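Side-chain contacts in GPI-anchored protein LLG1 (Arabidopsis thaliana, PDB 6A5D), which probably acts at the cell surface as a GPI-anchored co-receptor that takes part in perceiving RALF peptides within a heterotypic receptor complex: residues K50-A55 / A94-E99; M33-I38 / N83-Y88; G103-C106 / S110-P113; P45-K50 / K87-L92. One frame throughout, in Å; residues are numbered along the deposited sequence.

Contacts 1 and 2 are buried, contact 3 is partly so, and contact 4 lies at the surface. Helix 49-60 enters contact 1 through its first turns and contact 4 through the residues leading into it, so the two lie side by side, with Tyr-47 against Gln-96 and Cys-52. Contacts 2 and 4 share Lys-87 and Tyr-88, and Ile-38 of contact 2 packs on Ala-55 of the 50-55 segment. The chemistry changes with place: a disulfide in contact 1, aromatic packing beside a glycosylated loop in contact 2, backbone bonds in the hairpin-like loops of contact 3, and proline, tyrosine and water in contact 4.

Contact 1: K50-A55 / A94-E99; sequences KECCGA and ANQCKE
Cys-53 and Cys-97 mark the point where two helical segments, 50-55 and 94-99, pass each other. Their axes approach to 8.5 Å at a signed crossing angle of -108°, and the CA atoms of these two cysteines lie 5.0 Å apart. The close approach is made by a disulfide, Cys-53 SG to Cys-97 SG at 2.0 Å, with a chi3 of 111°. The two halves reach the bond differently: SG of Cys-53 stands anti to its own backbone N (chi1 177°), whereas SG of Cys-97 stands anti to its carbonyl carbon.

One residue back on each helix, the extended side chain of Gln-96 lays its amide against Cys-52. Its OE1 comes to 3.1 Å from Cys-52 CB, and its NE2 lies 3.5 Å from Cys-52 SG, so both ends of the amide touch the same cysteine. The covalent link and this amide thus occupy neighbouring positions on both helices, and all four residues are buried.

Cys-52 is itself tied to Cys-42, so successive residues of helix 49-60 anchor it in two directions: to helix 92-99 and to the chain that precedes it. Tyr-47 covers Gln-96 and Cys-52, while Leu-104, from the loop after helix 92-99, packs on Cys-97.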
loop_
_atom_site.group_PDB
_atom_site.type_symbol
_atom_site.label_atom_id
_atom_site.label_comp_id
_atom_site.label_asym_id
_atom_site.label_seq_id
_atom_site.Cartn_x
_atom_site.Cartn_y
_atom_site.Cartn_z
ATOM N N LYS A 50 -4.791 11.534 5.296
ATOM C CA LYS A 50 -4.704 10.689 6.482
ATOM C C LYS A 50 -5.564 9.438 6.333
ATOM O O LYS A 50 -5.118 8.324 6.651
ATOM C CB LYS A 50 -5.101 11.478 7.729
ATOM C CG LYS A 50 -5.000 10.664 9.016
ATOM C CD LYS A 50 -5.115 11.536 10.260
ATOM C CE LYS A 50 -4.063 12.639 10.276
ATOM N NZ LYS A 50 -3.613 12.969 11.662
ATOM N N GLU A 51 -6.794 9.589 5.839
ATOM C CA GLU A 51 -7.653 8.421 5.656
ATOM C C GLU A 51 -7.097 7.473 4.600
ATOM O O GLU A 51 -7.160 6.252 4.760
ATOM C CB GLU A 51 -9.084 8.847 5.293
ATOM C CG GLU A 51 -9.883 9.475 6.423
ATOM C CD GLU A 51 -9.358 10.830 6.844
ATOM O OE1 GLU A 51 -9.482 11.170 8.033
ATOM O OE2 GLU A 51 -8.801 11.530 5.987
ATOM N N CYS A 52 -6.488 8.020 3.548
ATOM C CA CYS A 52 -5.909 7.178 2.510
ATOM C C CYS A 52 -4.702 6.424 3.033
ATOM O O CYS A 52 -4.567 5.222 2.786
ATOM C CB CYS A 52 -5.539 8.025 1.292
ATOM S SG CYS A 52 -6.965 8.620 0.313
ATOM N N CYS A 53 -3.807 7.109 3.754
ATOM C CA CYS A 53 -2.662 6.429 4.344
ATOM C C CYS A 53 -3.106 5.354 5.326
ATOM O O CYS A 53 -2.576 4.239 5.308
ATOM C CB CYS A 53 -1.742 7.439 5.023
ATOM S SG CYS A 53 -0.360 6.648 5.831
ATOM N N GLY A 54 -4.085 5.666 6.183
ATOM C CA GLY A 54 -4.537 4.675 7.150
ATOM C C GLY A 54 -5.111 3.437 6.489
ATOM O O GLY A 54 -4.847 2.318 6.930
ATOM N N ALA A 55 -5.895 3.618 5.428
ATOM C CA ALA A 55 -6.488 2.474 4.739
ATOM C C ALA A 55 -5.415 1.635 4.060
ATOM O O ALA A 55 -5.485 0.397 4.053
ATOM C CB ALA A 55 -7.505 2.972 3.714
ATOM N N ALA A 94 2.416 6.283 -0.855
ATOM C CA ALA A 94 3.743 6.583 -0.338
ATOM C C ALA A 94 3.871 8.061 0.018
ATOM O O ALA A 94 4.349 8.413 1.106
ATOM C CB ALA A 94 4.790 6.191 -1.379
ATOM N N ASN A 95 3.415 8.945 -0.874
ATOM C CA ASN A 95 3.500 10.384 -0.620
ATOM C C ASN A 95 2.636 10.776 0.565
ATOM O O ASN A 95 3.093 11.488 1.469
ATOM C CB ASN A 95 3.059 11.165 -1.861
ATOM C CG ASN A 95 4.074 11.103 -2.980
ATOM O OD1 ASN A 95 5.233 10.775 -2.761
ATOM N ND2 ASN A 95 3.641 11.442 -4.191
ATOM N N GLN A 96 1.372 10.323 0.575
ATOM C CA GLN A 96 0.466 10.695 1.661
ATOM C C GLN A 96 0.981 10.222 3.013
ATOM O O GLN A 96 0.931 10.968 3.999
ATOM C CB GLN A 96 -0.937 10.118 1.447
ATOM C CG GLN A 96 -1.657 10.583 0.203
ATOM C CD GLN A 96 -2.828 9.683 -0.128
ATOM O OE1 GLN A 96 -2.727 8.444 -0.015
ATOM N NE2 GLN A 96 -3.954 10.285 -0.528
ATOM N N CYS A 97 1.467 8.976 3.093
ATOM C CA CYS A 97 1.938 8.470 4.375
ATOM C C CYS A 97 3.193 9.215 4.814
ATOM O O CYS A 97 3.370 9.497 6.005
ATOM C CB CYS A 97 2.193 6.962 4.293
ATOM S SG CYS A 97 0.717 5.941 4.252
ATOM N N LYS A 98 4.080 9.537 3.868
ATOM C CA LYS A 98 5.289 10.266 4.234
ATOM C C LYS A 98 4.953 11.673 4.707
ATOM O O LYS A 98 5.704 12.243 5.507
ATOM C CB LYS A 98 6.281 10.288 3.071
ATOM C CG LYS A 98 7.002 8.961 2.851
ATOM C CD LYS A 98 7.728 8.918 1.511
ATOM C CE LYS A 98 8.874 9.864 1.420
ATOM N NZ LYS A 98 9.510 9.675 0.077
ATOM N N GLU A 99 3.809 12.218 4.275
ATOM C CA GLU A 99 3.311 13.481 4.811
ATOM C C GLU A 99 2.784 13.359 6.234
ATOM O O GLU A 99 2.657 14.375 6.926
ATOM C CB GLU A 99 2.271 14.116 3.879
ATOM C CG GLU A 99 2.836 14.515 2.525
ATOM C CD GLU A 99 1.835 15.242 1.634
ATOM O OE1 GLU A 99 0.663 15.431 2.037
ATOM O OE2 GLU A 99 2.254 15.667 0.532
#

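Contact 2: M33-I38 / N83-Y88; sequences MNYTII and NLYGKY. With NAG (2-acetamido-2-deoxy-beta-D-glucopyranose), chain C.
Tyr-35 and Tyr-85 form an offset edge-to-face aromatic pair, the larger part of a buried contact between the glycosylated loop leading into helix 36-39 and the C-terminal end of helix 74-86. The Tyr-85 ring turns its edge toward a face of Tyr-35, with the planes at 63° and the centroids 5.2 Å apart. Its CD2 lies over that face, 3.5 Å from Tyr-35 CD1. A second, smaller patch brings the CG2 methyl of Ile-38 to 3.8 Å from Tyr-88 CE2; over one face of the Tyr-88 ring sits the carbonyl oxygen of Gly-86.

Tyr-35 is the N-cap residue of its helix, just after Asn-34, whose ND2 carries the N-acetylglucosamine. With CG anti to the backbone N (chi1 -170°), Asn-34 turns its OD1 back to accept from Thr-36 N at 2.9 Å, an Asx turn, and from Thr-36 OG1 as well.

An alanine in place of Tyr-35 would probably leave the Tyr-85 edge without its aromatic face and the Phe-30 carbonyl without its hydroxyl partner. The chemistry is thus divided: the rings of Tyr-35 and Tyr-88 are buried and that of Tyr-85 lies at the margin, while all three hydroxyls bond to backbone carbonyls, Tyr-35 to Phe-30, Tyr-85 to Glu-31 and Tyr-88 to Cys-42, and the sugar-bearing amide is steadied by two bonds.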
loop_
_atom_site.group_PDB
_atom_site.type_symbol
_atom_site.label_atom_id
_atom_site.label_comp_id
_atom_site.label_asym_id
_atom_site.label_seq_id
_atom_site.Cartn_x
_atom_site.Cartn_y
_atom_site.Cartn_z
ATOM N N MET A 33 -6.804 -10.271 -4.186
ATOM C CA MET A 33 -7.168 -9.790 -2.869
ATOM C C MET A 33 -8.290 -8.770 -2.971
ATOM O O MET A 33 -8.686 -8.327 -4.057
ATOM C CB MET A 33 -5.957 -9.187 -2.163
ATOM C CG MET A 33 -4.967 -10.268 -1.796
ATOM S SD MET A 33 -3.454 -9.673 -1.002
ATOM C CE MET A 33 -4.108 -8.922 0.496
ATOM N N ASN A 34 -8.806 -8.403 -1.814
ATOM C CA ASN A 34 -9.936 -7.499 -1.725
ATOM C C ASN A 34 -9.422 -6.121 -1.341
ATOM O O ASN A 34 -8.889 -5.940 -0.246
ATOM C CB ASN A 34 -10.950 -8.023 -0.709
ATOM C CG ASN A 34 -12.246 -7.247 -0.745
ATOM O OD1 ASN A 34 -12.232 -6.033 -0.863
ATOM N ND2 ASN A 34 -13.373 -7.943 -0.660
ATOM N N TYR A 35 -9.608 -5.155 -2.238
ATOM C CA TYR A 35 -9.072 -3.810 -2.093
ATOM C C TYR A 35 -10.099 -2.823 -1.552
ATOM O O TYR A 35 -9.808 -1.622 -1.476
ATOM C CB TYR A 35 -8.470 -3.329 -3.425
ATOM C CG TYR A 35 -7.221 -4.095 -3.757
ATOM C CD1 TYR A 35 -7.304 -5.385 -4.283
ATOM C CD2 TYR A 35 -5.969 -3.557 -3.502
ATOM C CE1 TYR A 35 -6.166 -6.113 -4.553
ATOM C CE2 TYR A 35 -4.830 -4.274 -3.761
ATOM C CZ TYR A 35 -4.927 -5.549 -4.288
ATOM O OH TYR A 35 -3.782 -6.255 -4.536
ATOM N N THR A 36 -11.279 -3.305 -1.144
ATOM C CA THR A 36 -12.365 -2.401 -0.775
ATOM C C THR A 36 -12.028 -1.565 0.454
ATOM O O THR A 36 -12.492 -0.422 0.565
ATOM C CB THR A 36 -13.677 -3.173 -0.621
ATOM O OG1 THR A 36 -13.941 -3.864 -1.846
ATOM C CG2 THR A 36 -14.843 -2.230 -0.323
ATOM N N ILE A 37 -11.204 -2.084 1.364
ATOM C CA ILE A 37 -10.804 -1.269 2.510
ATOM C C ILE A 37 -10.168 0.040 2.047
ATOM O O ILE A 37 -10.378 1.100 2.652
ATOM C CB ILE A 37 -9.897 -2.066 3.462
ATOM C CG1 ILE A 37 -9.660 -1.276 4.740
ATOM C CG2 ILE A 37 -8.570 -2.442 2.781
ATOM C CD1 ILE A 37 -8.889 -2.047 5.761
ATOM N N ILE A 38 -9.412 -0.004 0.947
ATOM C CA ILE A 38 -8.813 1.217 0.404
ATOM C C ILE A 38 -9.814 2.002 -0.439
ATOM O O ILE A 38 -10.007 3.210 -0.231
ATOM C CB ILE A 38 -7.534 0.907 -0.397
ATOM C CG1 ILE A 38 -6.504 0.152 0.454
ATOM C CG2 ILE A 38 -6.960 2.219 -0.956
ATOM C CD1 ILE A 38 -5.248 -0.236 -0.305
ATOM N N ASN A 83 -3.071 0.396 -7.648
ATOM C CA ASN A 83 -3.259 1.525 -8.543
ATOM C C ASN A 83 -4.198 1.172 -9.684
ATOM O O ASN A 83 -4.961 2.031 -10.146
ATOM C CB ASN A 83 -1.902 1.973 -9.062
ATOM C CG ASN A 83 -0.992 2.479 -7.950
ATOM O OD1 ASN A 83 -1.453 2.811 -6.856
ATOM N ND2 ASN A 83 0.301 2.539 -8.231
ATOM N N LEU A 84 -4.158 -0.080 -10.140
ATOM C CA LEU A 84 -5.057 -0.530 -11.196
ATOM C C LEU A 84 -6.504 -0.568 -10.718
ATOM O O LEU A 84 -7.397 0.027 -11.335
ATOM C CB LEU A 84 -4.616 -1.907 -11.684
ATOM C CG LEU A 84 -5.595 -2.536 -12.669
ATOM C CD1 LEU A 84 -5.686 -1.683 -13.930
ATOM C CD2 LEU A 84 -5.160 -3.959 -12.993
ATOM N N TYR A 85 -6.763 -1.280 -9.621
ATOM C CA TYR A 85 -8.136 -1.457 -9.173
ATOM C C TYR A 85 -8.732 -0.169 -8.612
ATOM O O TYR A 85 -9.948 0.041 -8.706
ATOM C CB TYR A 85 -8.200 -2.562 -8.118
ATOM C CG TYR A 85 -7.820 -3.950 -8.607
ATOM C CD1 TYR A 85 -8.120 -4.368 -9.900
ATOM C CD2 TYR A 85 -7.151 -4.843 -7.771
ATOM C CE1 TYR A 85 -7.782 -5.640 -10.343
ATOM C CE2 TYR A 85 -6.805 -6.113 -8.204
ATOM C CZ TYR A 85 -7.127 -6.511 -9.488
ATOM O OH TYR A 85 -6.790 -7.767 -9.934
ATOM N N GLY A 86 -7.904 0.710 -8.048
ATOM C CA GLY A 86 -8.415 1.916 -7.428
ATOM C C GLY A 86 -8.282 3.161 -8.278
ATOM O O GLY A 86 -8.765 4.236 -7.900
ATOM N N LYS A 87 -7.621 3.025 -9.427
ATOM C CA LYS A 87 -7.338 4.151 -10.318
ATOM C C LYS A 87 -6.571 5.257 -9.599
ATOM O O LYS A 87 -6.902 6.435 -9.692
ATOM C CB LYS A 87 -8.593 4.679 -11.014
ATOM C CG LYS A 87 -9.261 3.629 -11.868
ATOM C CD LYS A 87 -10.386 2.965 -11.093
ATOM C CE LYS A 87 -11.412 2.328 -12.023
ATOM N NZ LYS A 87 -12.772 2.358 -11.410
ATOM N N TYR A 88 -5.521 4.852 -8.854
ATOM C CA TYR A 88 -4.763 5.817 -8.064
ATOM C C TYR A 88 -3.474 6.197 -8.775
ATOM O O TYR A 88 -2.843 5.350 -9.415
ATOM C CB TYR A 88 -4.389 5.207 -6.712
ATOM C CG TYR A 88 -5.568 4.906 -5.824
ATOM C CD1 TYR A 88 -6.395 5.921 -5.371
ATOM C CD2 TYR A 88 -5.849 3.596 -5.426
ATOM C CE1 TYR A 88 -7.493 5.642 -4.559
ATOM C CE2 TYR A 88 -6.940 3.310 -4.614
ATOM C CZ TYR A 88 -7.751 4.337 -4.186
ATOM O OH TYR A 88 -8.827 4.078 -3.373
HETATM C C1 NAG C . -14.650 -7.270 -0.725
HETATM C C2 NAG C . -15.657 -8.163 -1.485
HETATM C C3 NAG C . -17.071 -7.574 -1.426
HETATM C C4 NAG C . -17.450 -7.175 -0.007
HETATM C C5 NAG C . -16.376 -6.263 0.557
HETATM C C6 NAG C . -16.678 -5.832 1.968
HETATM C C7 NAG C . -14.844 -9.461 -3.429
HETATM C C8 NAG C . -14.523 -9.394 -4.891
HETATM N N2 NAG C . -15.256 -8.316 -2.875
HETATM O O3 NAG C . -17.989 -8.549 -1.910
HETATM O O4 NAG C . -18.716 -6.523 0.013
HETATM O O5 NAG C . -15.141 -6.987 0.589
HETATM O O6 NAG C . -15.712 -4.904 2.436
HETATM O O7 NAG C . -14.727 -10.503 -2.782
#

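Contact 3: G103-C106 / S110-P113; sequences GLEC and SQLP
Leu-104 and Cys-106 grip the 110-113 segment through backbone bonds on either side of a single beta bridge, which pairs Glu-105 with Gln-111. Leu-112 N donates to Leu-104 O at 2.9 Å in an almost straight bond (178°), tilted from the carbonyl plane. Cys-106 N donates to Ser-110 O at 2.6 Å, a short bond.

The tight side is apolar. Leu-112 CG stands 3.6 Å from Cys-106 SG, the sulfur that is bonded to Cys-61, and Leu-104 CD2 approaches Leu-112 CB at 4.1 Å as the two leucine side chains cross at about a right angle. Phe-56 of helix 49-60 packs on both leucines.

Toward the solvent the contact is looser. Gln-111 leaves its backbone pointing away, but a bend at chi2 (-62°) folds its amide back over the extended Glu-105 chain, placing NE2 3.6 Å from Glu-105 CG and OE1 3.5 Å from Glu-105 CA. The carboxylate and amide planes lie 42° apart. A glycine at Glu-105 would probably leave the folded Gln-111 amide without the methylenes it rests on and free to swing outward.

Backbone bonds and a disulfide therefore fix the course of the two loops, while the polar side chains add van der Waals cover at the outer margin.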
loop_
_atom_site.group_PDB
_atom_site.type_symbol
_atom_site.label_atom_id
_atom_site.label_comp_id
_atom_site.label_asym_id
_atom_site.label_seq_id
_atom_site.Cartn_x
_atom_site.Cartn_y
_atom_site.Cartn_z
ATOM N N GLY A 103 4.860 8.596 8.989
ATOM C CA GLY A 103 5.569 8.208 7.785
ATOM C C GLY A 103 4.980 6.932 7.219
ATOM O O GLY A 103 3.760 6.717 7.242
ATOM N N LEU A 104 5.859 6.052 6.742
ATOM C CA LEU A 104 5.454 4.757 6.208
ATOM C C LEU A 104 5.552 3.639 7.247
ATOM O O LEU A 104 5.527 2.457 6.882
ATOM C CB LEU A 104 6.237 4.432 4.930
ATOM C CG LEU A 104 5.633 5.045 3.656
ATOM C CD1 LEU A 104 6.650 5.030 2.529
ATOM C CD2 LEU A 104 4.380 4.262 3.267
ATOM N N GLU A 105 5.623 3.991 8.531
ATOM C CA GLU A 105 5.747 2.996 9.592
ATOM C C GLU A 105 4.397 2.367 9.928
ATOM O O GLU A 105 3.405 3.066 10.166
ATOM C CB GLU A 105 6.347 3.640 10.847
ATOM C CG GLU A 105 6.491 2.689 12.024
ATOM C CD GLU A 105 7.282 3.286 13.181
ATOM O OE1 GLU A 105 7.033 4.461 13.530
ATOM O OE2 GLU A 105 8.131 2.569 13.755
ATOM N N CYS A 106 4.372 1.039 9.959
ATOM C CA CYS A 106 3.211 0.314 10.444
ATOM C C CYS A 106 3.143 0.418 11.964
ATOM O O CYS A 106 4.175 0.517 12.632
ATOM C CB CYS A 106 3.322 -1.145 10.040
ATOM S SG CYS A 106 3.065 -1.380 8.272
ATOM N N SER A 110 7.068 -2.143 11.779
ATOM C CA SER A 110 7.791 -2.338 10.533
ATOM C C SER A 110 7.471 -1.208 9.553
ATOM O O SER A 110 6.481 -0.487 9.700
ATOM C CB SER A 110 7.439 -3.690 9.912
ATOM O OG SER A 110 8.274 -3.962 8.793
ATOM N N GLN A 111 8.313 -1.081 8.528
ATOM C CA GLN A 111 8.206 -0.018 7.536
ATOM C C GLN A 111 7.650 -0.596 6.244
ATOM O O GLN A 111 8.102 -1.647 5.780
ATOM C CB GLN A 111 9.587 0.565 7.225
ATOM C CG GLN A 111 10.374 0.974 8.446
ATOM C CD GLN A 111 9.678 2.068 9.217
ATOM O OE1 GLN A 111 9.119 2.999 8.625
ATOM N NE2 GLN A 111 9.684 1.958 10.539
ATOM N N LEU A 112 6.683 0.132 5.629
ATOM C CA LEU A 112 6.221 -0.261 4.304
ATOM C C LEU A 112 7.126 0.348 3.241
ATOM O O LEU A 112 7.573 1.491 3.389
ATOM C CB LEU A 112 4.814 0.259 4.072
ATOM C CG LEU A 112 3.737 -0.430 4.889
ATOM C CD1 LEU A 112 2.433 0.353 4.813
ATOM C CD2 LEU A 112 3.578 -1.832 4.354
ATOM N N PRO A 113 7.418 -0.386 2.167
ATOM C CA PRO A 113 8.256 0.176 1.114
ATOM C C PRO A 113 7.524 1.282 0.374
ATOM O O PRO A 113 6.290 1.245 0.232
ATOM C CB PRO A 113 8.521 -1.030 0.195
ATOM C CG PRO A 113 7.286 -1.869 0.365
ATOM C CD PRO A 113 6.954 -1.747 1.836
#

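Contact 4: P45-K50 / K87-L92; sequences PKYPPK and KYPPGL
Tyr-47 packs on a type II beta turn, Pro-89 to Leu-92, in the proline-rich connection between helices 74-86 and 92-99. Over the centre of one ring face lies a methyl of Leu-92: its CD2 is 3.7 Å from the ring centroid and 13° off the normal, a CH-pi contact. On the opposite face, offset toward the rim, sits the backbone of Pro-45, so the ring is held between its own loop and the turn. Around the hydroxyl end, Pro-89 CD comes to 3.5 Å from Tyr-47 OH. Tyr-47 CE1 meets the Tyr-88 ring at its edge, 3.5 Å from Tyr-88 CD1, with the two planes inclined at 60°.

Several features place these groups. Leu-92 carries CG anti to its backbone N (chi1 177°), which swings its methyls onto the ring. Gly-91, at positive phi, makes the third residue of the turn and the N-cap of helix 92-99, and Leu-92 N closes the turn on Pro-89 O at 3.2 Å. Across the contact, Pro-48 is the N-cap of helix 49-60, so each partner segment runs straight into a helix. Farther in, Phe-93 meets Tyr-88 edge-to-face.

At the outer end a water lies in the plane of the Tyr-47 ring, at its edge; it is hydrogen-bonded to Tyr-47 OH at 3.0 Å and donates to Lys-87 O at 3.0 Å.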
loop_
_atom_site.group_PDB
_atom_site.type_symbol
_atom_site.label_atom_id
_atom_site.label_comp_id
_atom_site.label_asym_id
_atom_site.label_seq_id
_atom_site.Cartn_x
_atom_site.Cartn_y
_atom_site.Cartn_z
ATOM N N PRO A 45 -11.149 13.108 -6.824
ATOM C CA PRO A 45 -9.729 13.407 -7.041
ATOM C C PRO A 45 -9.026 14.047 -5.833
ATOM O O PRO A 45 -7.798 14.025 -5.766
ATOM C CB PRO A 45 -9.763 14.392 -8.209
ATOM C CG PRO A 45 -11.076 15.067 -8.078
ATOM C CD PRO A 45 -12.032 14.062 -7.517
ATOM N N LYS A 46 -9.785 14.586 -4.880
ATOM C CA LYS A 46 -9.202 15.158 -3.662
ATOM C C LYS A 46 -9.083 14.075 -2.590
ATOM O O LYS A 46 -9.847 14.012 -1.625
ATOM C CB LYS A 46 -10.000 16.368 -3.192
ATOM C CG LYS A 46 -9.849 17.571 -4.104
ATOM C CD LYS A 46 -10.498 18.799 -3.506
ATOM C CE LYS A 46 -10.224 20.010 -4.360
ATOM N NZ LYS A 46 -8.769 20.096 -4.644
ATOM N N TYR A 47 -8.114 13.193 -2.796
ATOM C CA TYR A 47 -7.898 12.071 -1.893
ATOM C C TYR A 47 -7.552 12.566 -0.487
ATOM O O TYR A 47 -6.649 13.396 -0.331
ATOM C CB TYR A 47 -6.750 11.210 -2.409
ATOM C CG TYR A 47 -6.922 10.681 -3.817
ATOM C CD1 TYR A 47 -7.778 9.630 -4.088
ATOM C CD2 TYR A 47 -6.170 11.194 -4.871
ATOM C CE1 TYR A 47 -7.911 9.130 -5.374
ATOM C CE2 TYR A 47 -6.297 10.698 -6.149
ATOM C CZ TYR A 47 -7.169 9.662 -6.396
ATOM O OH TYR A 47 -7.307 9.163 -7.673
ATOM N N PRO A 48 -8.270 12.133 0.541
ATOM C CA PRO A 48 -7.942 12.560 1.921
ATOM C C PRO A 48 -6.652 11.909 2.394
ATOM O O PRO A 48 -6.590 10.683 2.537
ATOM C CB PRO A 48 -9.139 12.032 2.728
ATOM C CG PRO A 48 -9.641 10.858 1.912
ATOM C CD PRO A 48 -9.439 11.240 0.480
ATOM N N PRO A 49 -5.607 12.688 2.689
ATOM C CA PRO A 49 -4.286 12.071 2.957
ATOM C C PRO A 49 -4.250 11.123 4.149
ATOM O O PRO A 49 -3.677 10.030 4.046
ATOM C CB PRO A 49 -3.343 13.274 3.106
ATOM C CG PRO A 49 -4.259 14.411 3.483
ATOM C CD PRO A 49 -5.562 14.158 2.771
ATOM N N LYS A 50 -4.791 11.534 5.296
ATOM C CA LYS A 50 -4.704 10.689 6.482
ATOM C C LYS A 50 -5.564 9.438 6.333
ATOM O O LYS A 50 -5.118 8.324 6.651
ATOM C CB LYS A 50 -5.101 11.478 7.729
ATOM C CG LYS A 50 -5.000 10.664 9.016
ATOM C CD LYS A 50 -5.115 11.536 10.260
ATOM C CE LYS A 50 -4.063 12.639 10.276
ATOM N NZ LYS A 50 -3.613 12.969 11.662
ATOM N N LYS A 87 -7.621 3.025 -9.427
ATOM C CA LYS A 87 -7.338 4.151 -10.318
ATOM C C LYS A 87 -6.571 5.257 -9.599
ATOM O O LYS A 87 -6.902 6.435 -9.692
ATOM C CB LYS A 87 -8.593 4.679 -11.014
ATOM C CG LYS A 87 -9.261 3.629 -11.868
ATOM C CD LYS A 87 -10.386 2.965 -11.093
ATOM C CE LYS A 87 -11.412 2.328 -12.023
ATOM N NZ LYS A 87 -12.772 2.358 -11.410
ATOM N N TYR A 88 -5.521 4.852 -8.854
ATOM C CA TYR A 88 -4.763 5.817 -8.064
ATOM C C TYR A 88 -3.474 6.197 -8.775
ATOM O O TYR A 88 -2.843 5.350 -9.415
ATOM C CB TYR A 88 -4.389 5.207 -6.712
ATOM C CG TYR A 88 -5.568 4.906 -5.824
ATOM C CD1 TYR A 88 -6.395 5.921 -5.371
ATOM C CD2 TYR A 88 -5.849 3.596 -5.426
ATOM C CE1 TYR A 88 -7.493 5.642 -4.559
ATOM C CE2 TYR A 88 -6.940 3.310 -4.614
ATOM C CZ TYR A 88 -7.751 4.337 -4.186
ATOM O OH TYR A 88 -8.827 4.078 -3.373
ATOM N N PRO A 89 -3.060 7.455 -8.658
ATOM C CA PRO A 89 -1.762 7.858 -9.189
ATOM C C PRO A 89 -0.649 7.065 -8.527
ATOM O O PRO A 89 -0.699 6.801 -7.315
ATOM C CB PRO A 89 -1.669 9.340 -8.792
ATOM C CG PRO A 89 -3.096 9.778 -8.632
ATOM C CD PRO A 89 -3.833 8.579 -8.101
ATOM N N PRO A 90 0.376 6.675 -9.281
ATOM C CA PRO A 90 1.504 5.965 -8.667
ATOM C C PRO A 90 2.187 6.858 -7.643
ATOM O O PRO A 90 2.389 8.050 -7.868
ATOM C CB PRO A 90 2.429 5.665 -9.855
ATOM C CG PRO A 90 2.071 6.715 -10.884
ATOM C CD PRO A 90 0.586 6.934 -10.716
ATOM N N GLY A 91 2.530 6.265 -6.501
ATOM C CA GLY A 91 3.143 6.987 -5.413
ATOM C C GLY A 91 2.192 7.751 -4.509
ATOM O O GLY A 91 2.654 8.356 -3.530
ATOM N N LEU A 92 0.951 7.734 -4.769
ATOM C CA LEU A 92 -0.017 8.473 -3.953
ATOM C C LEU A 92 0.112 8.109 -2.474
ATOM O O LEU A 92 0.310 8.977 -1.620
ATOM C CB LEU A 92 -1.442 8.206 -4.439
ATOM C CG LEU A 92 -2.568 8.860 -3.633
ATOM C CD1 LEU A 92 -2.462 10.376 -3.698
ATOM C CD2 LEU A 92 -3.927 8.391 -4.126
HETATM O O HOH W 1 -9.289 6.972 -7.917
#